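Local coordinates for GTP-binding protein (Pyrococcus horikoshii, PDB 1WXQ), which is of unknown cellular role but probably binds GTP and may hydrolyse nucleotide, being an Obg-type GTPase with a TGS domain, at residues P192-P195 and T196-S199; W198-D201 and D202-A205; N180-W183 and E184-K188; K347-T350 and P351-A355. One frame throughout, in Å; residues are numbered along the deposited sequence.

Contact 1 (P192-P195 and T196-S199); sequences PEDP and TKWS
Trp198 NE1 donates to Pro192 O at 2.7 Å, and the bond is nearly straight (169°): the indole N-H reaches a lone pair in the carbonyl plane, while the acceptor lies almost in the plane of the ring, at its edge. Asp194 and Thr196 make a second close pair, with Thr196 OG1 donating to Asp194 OD1 at 2.7 Å from above the carboxylate plane rather than within it. The same OD1 takes a weak bond from Thr196 N (3.2 Å), the geometry of an Asx turn. Backbone bonds then tighten the chain: Trp198 N donates to Pro195 O at 2.6 Å, and Lys197 N donates to Asp194 O, though the modelled place of Lys197 N is less sure. These steps of three residues are those of a short 3-10 turn, which reverses the loop between helix 179-188 and helix 200-214 and sets the indole back against Pro192. With CG anti to its carbonyl carbon (chi1 -76°), Trp198 swings its five-membered ring past the pyrrolidine, whose CD comes within 3.3 Å of Trp198 CD1. Farther out, the bent chain of Lys197 passes the carboxylate, CE lying 3.3 Å from Asp194 OD2, while NZ at 4.2 Å from that oxygen falls short of a salt bridge. Asp194 OD2 is instead paired with Lys158. The buried indole also meets Phe206 edge-to-face and the ring of Trp150, and it packs with Pro195 against Leu164 of helix 164-171.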
loop_
_atom_site.group_PDB
_atom_site.type_symbol
_atom_site.label_atom_id
_atom_site.label_comp_id
_atom_site.label_asym_id
_atom_site.label_seq_id
_atom_site.Cartn_x
_atom_site.Cartn_y
_atom_site.Cartn_z
ATOM N N PRO A 192 -16.365 24.109 -6.195
ATOM C CA PRO A 192 -17.112 25.002 -5.328
ATOM C C PRO A 192 -17.684 24.268 -4.112
ATOM O O PRO A 192 -17.964 23.079 -4.152
ATOM C CB PRO A 192 -18.275 25.531 -6.163
ATOM C CG PRO A 192 -18.576 24.494 -7.247
ATOM C CD PRO A 192 -17.245 23.602 -7.242
ATOM N N GLU A 193 -17.884 25.058 -3.064
ATOM C CA GLU A 193 -18.488 24.560 -1.834
ATOM C C GLU A 193 -19.976 24.289 -2.053
ATOM O O GLU A 193 -20.588 23.489 -1.336
ATOM C CB GLU A 193 -18.292 25.581 -0.713
ATOM C CG GLU A 193 -16.832 25.849 -0.393
ATOM C CD GLU A 193 -16.640 27.107 0.425
ATOM O OE1 GLU A 193 -17.022 28.200 -0.068
ATOM O OE2 GLU A 193 -16.109 27.004 1.556
ATOM N N ASP A 194 -20.560 24.959 -3.043
ATOM C CA ASP A 194 -21.970 24.749 -3.356
ATOM C C ASP A 194 -22.042 23.578 -4.325
ATOM O O ASP A 194 -21.746 23.726 -5.502
ATOM C CB ASP A 194 -22.574 25.993 -4.016
ATOM C CG ASP A 194 -24.075 25.869 -4.235
ATOM O OD1 ASP A 194 -24.616 24.754 -4.058
ATOM O OD2 ASP A 194 -24.713 26.887 -4.589
ATOM N N PRO A 195 -22.421 22.392 -3.842
ATOM C CA PRO A 195 -22.496 21.250 -4.761
ATOM C C PRO A 195 -23.400 21.454 -5.983
ATOM O O PRO A 195 -23.065 21.016 -7.073
ATOM C CB PRO A 195 -22.963 20.103 -3.861
ATOM C CG PRO A 195 -23.712 20.816 -2.741
ATOM C CD PRO A 195 -22.843 22.019 -2.482
ATOM N N THR A 196 -24.532 22.128 -5.806
ATOM C CA THR A 196 -25.460 22.370 -6.915
ATOM C C THR A 196 -24.771 22.979 -8.137
ATOM O O THR A 196 -25.318 22.952 -9.243
ATOM C CB THR A 196 -26.610 23.324 -6.510
ATOM O OG1 THR A 196 -26.093 24.657 -6.336
ATOM C CG2 THR A 196 -27.277 22.845 -5.219
ATOM N N LYS A 197 -23.585 23.545 -7.932
ATOM C CA LYS A 197 -22.828 24.141 -9.029
ATOM C C LYS A 197 -21.951 23.098 -9.749
ATOM O O LYS A 197 -21.484 23.339 -10.857
ATOM C CB LYS A 197 -21.941 25.280 -8.508
ATOM C CG LYS A 197 -22.739 26.507 -8.106
ATOM C CD LYS A 197 -24.157 26.514 -8.652
ATOM C CE LYS A 197 -25.039 27.442 -7.822
ATOM N NZ LYS A 197 -24.994 28.872 -8.268
ATOM N N TRP A 198 -21.729 21.949 -9.111
ATOM C CA TRP A 198 -20.915 20.872 -9.686
ATOM C C TRP A 198 -21.531 20.267 -10.946
ATOM O O TRP A 198 -22.728 19.958 -10.966
ATOM C CB TRP A 198 -20.716 19.742 -8.661
ATOM C CG TRP A 198 -19.715 20.055 -7.573
ATOM C CD1 TRP A 198 -19.540 21.258 -6.942
ATOM C CD2 TRP A 198 -18.783 19.145 -6.965
ATOM N NE1 TRP A 198 -18.563 21.152 -5.987
ATOM C CE2 TRP A 198 -18.082 19.869 -5.975
ATOM C CE3 TRP A 198 -18.476 17.789 -7.158
ATOM C CZ2 TRP A 198 -17.087 19.280 -5.174
ATOM C CZ3 TRP A 198 -17.490 17.205 -6.365
ATOM C CH2 TRP A 198 -16.810 17.953 -5.386
ATOM N N SER A 199 -20.705 20.085 -11.982
ATOM C CA SER A 199 -21.151 19.491 -13.238
ATOM C C SER A 199 -20.715 18.021 -13.303
ATOM O O SER A 199 -19.960 17.562 -12.458
ATOM C CB SER A 199 -20.567 20.244 -14.434
ATOM O OG SER A 199 -19.224 19.859 -14.701
#

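Contact 2 (W198-D201 and D202-A205); sequences WSQD and DLLA
The edge of the Trp198 indole meets Leu203: methyl CD2 sits near the ring plane, 3.8 Å from CE3, with the two side chains crossing at about a right angle. The other methyl of Leu203, CD1, lies 3.7 Å from OE1 of the Gln200 amide, an oxygen that accepts from Tyr143 OH and Ser147 OG of helix 127-147. The third flat group, the carboxylate of Asp202, turns back to Ser199 and closes a capping box at the start of helix 200-214. Ser199 OG, held between its backbone N and carbonyl carbon (chi1 80°), accepts from Asp202 N at 3.2 Å; in return Ser199 N donates to Asp202 OD2, a bond whose modelled length is too short to be trusted, and OG gives that oxygen a weak bond. Regular helical bonds follow at once, Leu203 N to Ser199 O and Leu204 N to Gln200 O, each 3.0 Å, the latter nearly straight at 172°. A carboxylate at the N-terminal end of a helix, near the positive end of its dipole, would probably be stabilised in its charged form.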
loop_
_atom_site.group_PDB
_atom_site.type_symbol
_atom_site.label_atom_id
_atom_site.label_comp_id
_atom_site.label_asym_id
_atom_site.label_seq_id
_atom_site.Cartn_x
_atom_site.Cartn_y
_atom_site.Cartn_z
ATOM N N TRP A 198 -21.729 21.949 -9.111
ATOM C CA TRP A 198 -20.915 20.872 -9.686
ATOM C C TRP A 198 -21.531 20.267 -10.946
ATOM O O TRP A 198 -22.728 19.958 -10.966
ATOM C CB TRP A 198 -20.716 19.742 -8.661
ATOM C CG TRP A 198 -19.715 20.055 -7.573
ATOM C CD1 TRP A 198 -19.540 21.258 -6.942
ATOM C CD2 TRP A 198 -18.783 19.145 -6.965
ATOM N NE1 TRP A 198 -18.563 21.152 -5.987
ATOM C CE2 TRP A 198 -18.082 19.869 -5.975
ATOM C CE3 TRP A 198 -18.476 17.789 -7.158
ATOM C CZ2 TRP A 198 -17.087 19.280 -5.174
ATOM C CZ3 TRP A 198 -17.490 17.205 -6.365
ATOM C CH2 TRP A 198 -16.810 17.953 -5.386
ATOM N N SER A 199 -20.705 20.085 -11.982
ATOM C CA SER A 199 -21.151 19.491 -13.238
ATOM C C SER A 199 -20.715 18.021 -13.303
ATOM O O SER A 199 -19.960 17.562 -12.458
ATOM C CB SER A 199 -20.567 20.244 -14.434
ATOM O OG SER A 199 -19.224 19.859 -14.701
ATOM N N GLN A 200 -21.199 17.284 -14.300
ATOM C CA GLN A 200 -20.826 15.880 -14.438
ATOM C C GLN A 200 -19.333 15.779 -14.653
ATOM O O GLN A 200 -18.689 14.877 -14.134
ATOM C CB GLN A 200 -21.575 15.237 -15.604
ATOM C CG GLN A 200 -23.035 15.073 -15.307
ATOM C CD GLN A 200 -23.275 14.243 -14.057
ATOM O OE1 GLN A 200 -22.474 13.368 -13.722
ATOM N NE2 GLN A 200 -24.372 14.523 -13.353
ATOM N N ASP A 201 -18.788 16.722 -15.413
ATOM C CA ASP A 201 -17.359 16.744 -15.680
ATOM C C ASP A 201 -16.621 16.873 -14.375
ATOM O O ASP A 201 -15.565 16.254 -14.193
ATOM C CB ASP A 201 -16.994 17.907 -16.596
ATOM C CG ASP A 201 -17.412 17.661 -18.032
ATOM O OD1 ASP A 201 -16.687 16.945 -18.774
ATOM O OD2 ASP A 201 -18.483 18.179 -18.413
ATOM N N ASP A 202 -17.178 17.681 -13.474
ATOM C CA ASP A 202 -16.582 17.887 -12.154
ATOM C C ASP A 202 -16.605 16.588 -11.360
ATOM O O ASP A 202 -15.643 16.228 -10.697
ATOM C CB ASP A 202 -17.358 18.953 -11.372
ATOM C CG ASP A 202 -17.419 20.280 -12.100
ATOM O OD1 ASP A 202 -16.391 20.696 -12.649
ATOM O OD2 ASP A 202 -18.496 20.914 -12.115
ATOM N N LEU A 203 -17.716 15.879 -11.444
ATOM C CA LEU A 203 -17.855 14.636 -10.727
ATOM C C LEU A 203 -16.873 13.547 -11.167
ATOM O O LEU A 203 -16.167 12.958 -10.336
ATOM C CB LEU A 203 -19.291 14.154 -10.842
ATOM C CG LEU A 203 -20.270 14.897 -9.938
ATOM C CD1 LEU A 203 -21.714 14.549 -10.296
ATOM C CD2 LEU A 203 -19.966 14.516 -8.508
ATOM N N LEU A 204 -16.815 13.282 -12.466
ATOM C CA LEU A 204 -15.908 12.257 -12.975
ATOM C C LEU A 204 -14.455 12.652 -12.643
ATOM O O LEU A 204 -13.650 11.828 -12.168
ATOM C CB LEU A 204 -16.099 12.109 -14.485
ATOM C CG LEU A 204 -15.144 11.149 -15.171
ATOM C CD1 LEU A 204 -15.143 9.837 -14.435
ATOM C CD2 LEU A 204 -15.574 10.949 -16.625
ATOM N N ALA A 205 -14.134 13.921 -12.873
ATOM C CA ALA A 205 -12.792 14.415 -12.591
ATOM C C ALA A 205 -12.506 14.290 -11.100
ATOM O O ALA A 205 -11.406 13.923 -10.691
ATOM C CB ALA A 205 -12.663 15.868 -13.019
#

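Contact 3 (N180-W183 and E184-K188); sequences NDVW and EAMHK
Glu184 N donates to Asn180 O at 3.1 Å, and the next three amides repeat the step: Ala185 N to Asp181 O, Met186 N to Val182 O and His187 N to Trp183 O. All four bonds run to the residue four places back, so every carbonyl from Asn180 to Trp183 is satisfied within the helix; Lys188 N continues the ladder to Glu184 O. Among side chains, Asp181 OD2 accepts from Asn178 N, just ahead of the first turn of the helix. Lys188 NZ has a long, weak ion pair with Glu209 of helix 200-214 and stands close to Arg212. The Asn180 amide crosses the Glu184 carboxylate at a slant, and Asn180 ND2 is 3.9 Å from Glu184 OE2, too far for a hydrogen bond. Helix 179-188 packs against both helix 164-171 and helix 200-214: Val182 and Met186, a selenomethionine, point the same way, CG1 to SE 4.1 Å, and both touch helix 164-171, while Ala185 and Met186 rest on Phe206 of helix 200-214. On the exposed side Trp183 and His187 each place CG anti to their own backbone N (chi1 -170° and 177°) and lean in the same direction. Their rings are near parallel, 26° apart, yet slid so far that they barely overlap, with Trp183 CH2 and His187 CD2 as the nearest atoms. His187 CB makes the CH-pi contact, 4.1 Å from the centroid of the six-membered ring of Trp183 and over its face.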
loop_
_atom_site.group_PDB
_atom_site.type_symbol
_atom_site.label_atom_id
_atom_site.label_comp_id
_atom_site.label_asym_id
_atom_site.label_seq_id
_atom_site.Cartn_x
_atom_site.Cartn_y
_atom_site.Cartn_z
ATOM N N ASN A 180 -10.322 14.925 4.769
ATOM C CA ASN A 180 -9.149 15.675 4.309
ATOM C C ASN A 180 -8.882 15.363 2.849
ATOM O O ASN A 180 -8.467 16.240 2.096
ATOM C CB ASN A 180 -7.899 15.341 5.134
ATOM C CG ASN A 180 -6.622 15.899 4.514
ATOM O OD1 ASN A 180 -5.709 15.149 4.148
ATOM N ND2 ASN A 180 -6.554 17.220 4.390
ATOM N N ASP A 181 -9.126 14.116 2.450
ATOM C CA ASP A 181 -8.897 13.717 1.059
ATOM C C ASP A 181 -9.867 14.507 0.186
ATOM O O ASP A 181 -9.505 15.001 -0.883
ATOM C CB ASP A 181 -9.130 12.208 0.856
ATOM C CG ASP A 181 -8.240 11.342 1.737
ATOM O OD1 ASP A 181 -7.048 11.667 1.901
ATOM O OD2 ASP A 181 -8.727 10.317 2.260
ATOM N N VAL A 182 -11.100 14.625 0.666
ATOM C CA VAL A 182 -12.136 15.355 -0.048
ATOM C C VAL A 182 -11.747 16.822 -0.151
ATOM O O VAL A 182 -11.847 17.429 -1.217
ATOM C CB VAL A 182 -13.494 15.263 0.678
ATOM C CG1 VAL A 182 -14.507 16.119 -0.023
ATOM C CG2 VAL A 182 -13.964 13.813 0.744
ATOM N N TRP A 183 -11.296 17.393 0.957
ATOM C CA TRP A 183 -10.906 18.796 0.962
ATOM C C TRP A 183 -9.843 19.107 -0.101
ATOM O O TRP A 183 -9.954 20.072 -0.849
ATOM C CB TRP A 183 -10.374 19.196 2.352
ATOM C CG TRP A 183 -10.204 20.661 2.464
ATOM C CD1 TRP A 183 -11.161 21.569 2.813
ATOM C CD2 TRP A 183 -9.063 21.418 2.057
ATOM N NE1 TRP A 183 -10.693 22.851 2.634
ATOM C CE2 TRP A 183 -9.405 22.787 2.169
ATOM C CE3 TRP A 183 -7.784 21.075 1.599
ATOM C CZ2 TRP A 183 -8.517 23.811 1.838
ATOM C CZ3 TRP A 183 -6.900 22.096 1.268
ATOM C CH2 TRP A 183 -7.274 23.449 1.391
ATOM N N GLU A 184 -8.806 18.285 -0.151
ATOM C CA GLU A 184 -7.708 18.466 -1.091
ATOM C C GLU A 184 -8.117 18.292 -2.534
ATOM O O GLU A 184 -7.752 19.096 -3.383
ATOM C CB GLU A 184 -6.581 17.474 -0.801
ATOM C CG GLU A 184 -5.977 17.587 0.574
ATOM C CD GLU A 184 -4.940 16.513 0.816
ATOM O OE1 GLU A 184 -5.165 15.382 0.327
ATOM O OE2 GLU A 184 -3.919 16.785 1.495
ATOM N N ALA A 185 -8.854 17.227 -2.817
ATOM C CA ALA A 185 -9.277 16.958 -4.181
ATOM C C ALA A 185 -10.030 18.165 -4.714
ATOM O O ALA A 185 -9.720 18.689 -5.786
ATOM C CB ALA A 185 -10.156 15.723 -4.211
HETATM N N MSE A 186 -11.013 18.613 -3.945
HETATM C CA MSE A 186 -11.808 19.761 -4.339
HETATM C C MSE A 186 -10.922 20.972 -4.564
HETATM O O MSE A 186 -11.027 21.663 -5.585
HETATM C CB MSE A 186 -12.827 20.087 -3.259
HETATM C CG MSE A 186 -13.948 19.099 -3.153
HETATM SE SE MSE A 186 -15.224 19.736 -1.869
HETATM C CE MSE A 186 -15.306 21.587 -2.417
ATOM N N HIS A 187 -10.060 21.225 -3.583
ATOM C CA HIS A 187 -9.146 22.358 -3.621
ATOM C C HIS A 187 -8.297 22.302 -4.878
ATOM O O HIS A 187 -8.104 23.310 -5.550
ATOM C CB HIS A 187 -8.263 22.342 -2.363
ATOM C CG HIS A 187 -7.220 23.419 -2.326
ATOM N ND1 HIS A 187 -6.020 23.318 -2.996
ATOM C CD2 HIS A 187 -7.203 24.623 -1.705
ATOM C CE1 HIS A 187 -5.309 24.413 -2.789
ATOM N NE2 HIS A 187 -6.006 25.222 -2.010
ATOM N N LYS A 188 -7.825 21.107 -5.203
ATOM C CA LYS A 188 -6.974 20.890 -6.358
ATOM C C LYS A 188 -7.642 21.109 -7.710
ATOM O O LYS A 188 -6.971 21.439 -8.684
ATOM C CB LYS A 188 -6.407 19.480 -6.298
ATOM C CG LYS A 188 -5.400 19.156 -7.378
ATOM C CD LYS A 188 -4.906 17.733 -7.220
ATOM C CE LYS A 188 -4.031 17.328 -8.389
ATOM N NZ LYS A 188 -3.411 15.993 -8.155
#

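Contact 4 (K347-T350 and P351-A355); sequences KGST and PRDLA
Thr350 and Asp353 meet where the TGS domain, a ubiquitin-like fold, turns from strand 343-346 into helix 351-358, with Thr350 at the N-cap position. Two hydrogen bonds converge on one carboxylate oxygen. Thr350 N gives its hydrogen to Asp353 OD2 at 2.9 Å, close to the carboxylate plane and on the anti side; this resembles one half of a capping box, but the reciprocal bond is not made. Thr350 OG1 donates to the same Asp353 OD2 at 3.1 Å from well above that plane; its position between the backbone N and the carbonyl carbon (chi1 53°) brings it there. Among backbone bonds, Leu354 N reaches Thr350 O at 3.1 Å, and Asp353 N shares that oxygen weakly. The charged end of Arg352 leads away from the turn to a salt bridge with Glu380. Apolar contacts seat the helix on the sheet: Pro351 lies against Ala369, and Leu354 touches Val322 and Ile392. Gly348 takes a positive phi (108°) ahead of the turn. Beside the paired donors, Ser349 CA comes within 3.5 Å of Asp353 OD2, while Ser349 OG bonds to Lys346 O.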
loop_
_atom_site.group_PDB
_atom_site.type_symbol
_atom_site.label_atom_id
_atom_site.label_comp_id
_atom_site.label_asym_id
_atom_site.label_seq_id
_atom_site.Cartn_x
_atom_site.Cartn_y
_atom_site.Cartn_z
ATOM N N LYS A 347 4.149 9.388 6.969
ATOM C CA LYS A 347 5.151 10.450 7.104
ATOM C C LYS A 347 4.384 11.733 7.420
ATOM O O LYS A 347 3.336 12.007 6.821
ATOM C CB LYS A 347 5.992 10.610 5.820
ATOM C CG LYS A 347 6.945 9.434 5.543
ATOM C CD LYS A 347 7.859 9.685 4.337
ATOM C CE LYS A 347 9.043 8.683 4.253
ATOM N NZ LYS A 347 8.695 7.228 4.005
ATOM N N GLY A 348 4.894 12.492 8.387
ATOM C CA GLY A 348 4.241 13.722 8.810
ATOM C C GLY A 348 3.620 13.508 10.183
ATOM O O GLY A 348 3.094 14.430 10.817
ATOM N N SER A 349 3.669 12.261 10.640
ATOM C CA SER A 349 3.137 11.915 11.946
ATOM C C SER A 349 4.047 12.519 13.005
ATOM O O SER A 349 5.171 12.934 12.714
ATOM C CB SER A 349 3.086 10.396 12.113
ATOM O OG SER A 349 2.097 9.833 11.273
ATOM N N THR A 350 3.555 12.586 14.232
ATOM C CA THR A 350 4.339 13.130 15.321
ATOM C C THR A 350 4.273 12.116 16.445
ATOM O O THR A 350 3.494 11.156 16.373
ATOM C CB THR A 350 3.783 14.495 15.802
ATOM O OG1 THR A 350 2.393 14.370 16.116
ATOM C CG2 THR A 350 3.965 15.550 14.739
ATOM N N PRO A 351 5.096 12.295 17.491
ATOM C CA PRO A 351 5.043 11.323 18.581
ATOM C C PRO A 351 3.668 11.203 19.231
ATOM O O PRO A 351 3.276 10.109 19.654
ATOM C CB PRO A 351 6.130 11.813 19.526
ATOM C CG PRO A 351 7.151 12.336 18.564
ATOM C CD PRO A 351 6.283 13.153 17.626
ATOM N N ARG A 352 2.928 12.305 19.304
ATOM C CA ARG A 352 1.611 12.209 19.889
ATOM C C ARG A 352 0.735 11.296 19.050
ATOM O O ARG A 352 -0.105 10.563 19.553
ATOM C CB ARG A 352 1.000 13.608 19.941
ATOM C CG ARG A 352 -0.433 13.581 20.471
ATOM C CD ARG A 352 -1.142 14.926 20.290
ATOM N NE ARG A 352 -0.441 15.977 21.032
ATOM C CZ ARG A 352 -0.898 16.281 22.261
ATOM N NH1 ARG A 352 -1.942 15.639 22.758
ATOM N NH2 ARG A 352 -0.299 17.243 22.972
ATOM N N ASP A 353 0.953 11.302 17.735
ATOM C CA ASP A 353 0.206 10.418 16.838
ATOM C C ASP A 353 0.618 8.995 17.152
ATOM O O ASP A 353 -0.189 8.082 17.094
ATOM C CB ASP A 353 0.513 10.706 15.354
ATOM C CG ASP A 353 -0.073 12.023 14.867
ATOM O OD1 ASP A 353 -1.250 12.290 15.159
ATOM O OD2 ASP A 353 0.627 12.788 14.169
ATOM N N LEU A 354 1.891 8.802 17.471
ATOM C CA LEU A 354 2.375 7.464 17.802
ATOM C C LEU A 354 1.743 7.003 19.120
ATOM O O LEU A 354 1.561 5.813 19.339
ATOM C CB LEU A 354 3.899 7.452 17.917
ATOM C CG LEU A 354 4.449 6.159 18.511
ATOM C CD1 LEU A 354 4.174 4.993 17.549
ATOM C CD2 LEU A 354 5.939 6.316 18.803
ATOM N N ALA A 355 1.402 7.956 19.985
ATOM C CA ALA A 355 0.759 7.645 21.268
ATOM C C ALA A 355 -0.634 7.047 21.040
ATOM O O ALA A 355 -1.006 6.056 21.670
ATOM C CB ALA A 355 0.642 8.912 22.129
#

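How the contacts relate
Along the chain the order is contact 3, contact 1, contact 2, contact 4. The first three follow one another through helix 179-188, the loop after it and the start of helix 200-214, all within the Obg-type G range. Contacts 1 and 2 share Trp198 and Ser199, their centres 9 Å apart; the centre of contact 3 lies about 14 Å from each of theirs, and it touches both through Met186, whose CG is 3.7 Å from Trp198 CZ2. One indole thus joins the two helices and their connecting loop. Contact 4 lies in the TGS range, its centre about 22 Å from that of contact 3 and about 35 Å from the other two, and it touches none of them.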